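Local atomic coordinates of transcription regulator AsnC/Lrp ligand binding domain-containing protein (PDB entry 2ZBC), a protein that probably binds amino acids such as isoleucine as a stand-alone RAM module, a ligand-sensing domain of the Lrp/AsnC family of transcription regulators. Residues Ala4-Asn9 with Ile40-Glu45. Residues are numbered along the deposited sequence; the frame is centred on the assembly and turned at random.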
loop_
_atom_site.group_PDB
_atom_site.type_symbol
_atom_site.label_atom_id
_atom_site.label_comp_id
_atom_site.label_asym_id
_atom_site.label_seq_id
_atom_site.Cartn_x
_atom_site.Cartn_y
_atom_site.Cartn_z
ATOM N N ALA A 4 16.278 -2.454 15.591
ATOM C CA ALA A 4 15.265 -2.354 14.624
ATOM C C ALA A 4 14.219 -1.314 15.085
ATOM O O ALA A 4 14.114 -0.995 16.270
ATOM C CB ALA A 4 14.652 -3.698 14.392
ATOM N N ILE A 5 13.486 -0.816 14.125
ATOM C CA ILE A 5 12.340 0.009 14.394
ATOM C C ILE A 5 11.129 -0.749 13.940
ATOM O O ILE A 5 11.121 -1.217 12.788
ATOM C CB ILE A 5 12.474 1.276 13.623
ATOM C CG1 ILE A 5 13.680 2.095 14.036
ATOM C CG2 ILE A 5 11.194 2.168 13.758
ATOM C CD1 ILE A 5 13.597 2.645 15.327
ATOM N N VAL A 6 10.126 -0.924 14.833
ATOM C CA VAL A 6 8.952 -1.703 14.532
ATOM C C VAL A 6 7.734 -0.789 14.481
ATOM O O VAL A 6 7.478 -0.043 15.420
ATOM C CB VAL A 6 8.719 -2.801 15.581
ATOM C CG1 VAL A 6 7.570 -3.666 15.197
ATOM C CG2 VAL A 6 9.992 -3.688 15.731
ATOM N N LEU A 7 7.020 -0.837 13.372
ATOM C CA LEU A 7 5.798 -0.056 13.193
ATOM C C LEU A 7 4.602 -0.976 13.555
ATOM O O LEU A 7 4.443 -2.079 12.990
ATOM C CB LEU A 7 5.666 0.439 11.752
ATOM C CG LEU A 7 6.909 1.194 11.229
ATOM C CD1 LEU A 7 6.834 1.482 9.773
ATOM C CD2 LEU A 7 7.086 2.458 12.053
ATOM N N ILE A 8 3.795 -0.565 14.512
ATOM C CA ILE A 8 2.745 -1.454 15.022
ATOM C C ILE A 8 1.402 -0.869 14.635
ATOM O O ILE A 8 1.209 0.333 14.778
ATOM C CB ILE A 8 2.875 -1.542 16.523
ATOM C CG1 ILE A 8 4.220 -2.189 16.919
ATOM C CG2 ILE A 8 1.803 -2.414 17.095
ATOM C CD1 ILE A 8 4.445 -2.129 18.401
ATOM N N ASN A 9 0.465 -1.714 14.203
ATOM C CA ASN A 9 -0.936 -1.332 14.081
ATOM C C ASN A 9 -1.645 -2.114 15.112
ATOM O O ASN A 9 -1.422 -3.343 15.243
ATOM C CB ASN A 9 -1.570 -1.615 12.697
ATOM C CG ASN A 9 -1.217 -0.518 11.669
ATOM O OD1 ASN A 9 -2.002 0.460 11.391
ATOM N ND2 ASN A 9 -0.056 -0.688 11.080
ATOM N N ILE A 40 1.766 2.814 16.387
ATOM C CA ILE A 40 2.877 2.948 17.337
ATOM C C ILE A 40 4.215 2.639 16.673
ATOM O O ILE A 40 4.305 1.764 15.792
ATOM C CB ILE A 40 2.700 1.920 18.461
ATOM C CG1 ILE A 40 1.394 2.122 19.240
ATOM C CG2 ILE A 40 3.883 1.860 19.388
ATOM C CD1 ILE A 40 1.124 1.091 20.298
ATOM N N VAL A 41 5.255 3.362 17.110
ATOM C CA VAL A 41 6.623 3.207 16.570
ATOM C C VAL A 41 7.427 2.818 17.780
ATOM O O VAL A 41 7.371 3.489 18.771
ATOM C CB VAL A 41 7.190 4.492 15.947
ATOM C CG1 VAL A 41 8.671 4.274 15.602
ATOM C CG2 VAL A 41 6.399 4.979 14.818
ATOM N N VAL A 42 8.122 1.701 17.732
ATOM C CA VAL A 42 9.040 1.347 18.804
ATOM C C VAL A 42 10.445 1.194 18.258
ATOM O O VAL A 42 10.629 0.761 17.110
ATOM C CB VAL A 42 8.666 0.024 19.530
ATOM C CG1 VAL A 42 7.427 0.190 20.407
ATOM C CG2 VAL A 42 8.495 -1.068 18.637
ATOM N N LYS A 43 11.427 1.595 19.033
ATOM C CA LYS A 43 12.814 1.160 18.777
ATOM C C LYS A 43 13.117 -0.032 19.653
ATOM O O LYS A 43 12.872 -0.021 20.856
ATOM C CB LYS A 43 13.778 2.304 19.026
ATOM C CG LYS A 43 15.189 2.027 18.435
ATOM C CD LYS A 43 15.878 3.385 18.225
ATOM C CE LYS A 43 17.275 3.395 18.694
ATOM N NZ LYS A 43 18.069 2.382 18.085
ATOM N N VAL A 44 13.631 -1.097 19.068
ATOM C CA VAL A 44 13.913 -2.298 19.803
ATOM C C VAL A 44 15.400 -2.499 19.738
ATOM O O VAL A 44 15.957 -2.379 18.702
ATOM C CB VAL A 44 13.245 -3.507 19.178
ATOM C CG1 VAL A 44 13.715 -4.777 19.845
ATOM C CG2 VAL A 44 11.757 -3.357 19.240
ATOM N N GLU A 45 16.029 -2.700 20.874
ATOM C CA GLU A 45 17.440 -3.108 20.934
ATOM C C GLU A 45 17.499 -4.441 21.652
ATOM O O GLU A 45 16.994 -4.574 22.785
ATOM C CB GLU A 45 18.239 -2.029 21.698
ATOM C CG GLU A 45 19.748 -2.310 21.915
ATOM C CD GLU A 45 20.604 -2.300 20.647
ATOM O OE1 GLU A 45 20.252 -1.536 19.676
ATOM O OE2 GLU A 45 21.618 -3.094 20.633
#
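Ala-4, Val-6 and Ile-8 each trade two backbone hydrogen bonds with Val-44, Val-42 and Ile-40, respectively, pairing strands 4-9 and 40-45 antiparallel at an angle of 153°. The shortest of the six joins Ile-8 N to Ile-40 O at 2.7 Å, and the straightest runs from Val-44 N to Ala-4 O, 177° at the hydrogen. In the non-hydrogen-bonded pairs Ile-5/Lys-43 and Leu-7/Val-41, CA-H groups add weaker contacts to carbonyl oxygens, the closest being Ile-5 CA to Val-42 O at 3.3 Å. These are the two central strands of the four-stranded sheet of the RAM module, an alpha/beta sandwich of the dimeric alpha/beta-barrel type, whose two helices lie over the face carrying Val-6, Ile-8, Ile-40, Val-42 and Val-44. On this side Val-42 CG2, set between its own backbone N and carbonyl carbon, leans on Val-6 CB at 3.5 Å. Ile-8 extends CD1 to Ile-40 CG2 (4.1 Å) and Val-42 CG2, while Leu-22 of helix 15-22 packs on all three residues. On the other face the bent end of Ile-5 (chi2 -68°) brings CD1 against the aliphatic stem of Lys-43, 3.5 Å from CG. Val-41 divides its methyls between two neighbours: CG1 meets Ile-5 CG2, and CG2 lies beside Leu-7 CD2 at 3.8 Å. A second subunit packs here, its own Leu-7 touching Leu-7 and its Met-72 reaching Val-41.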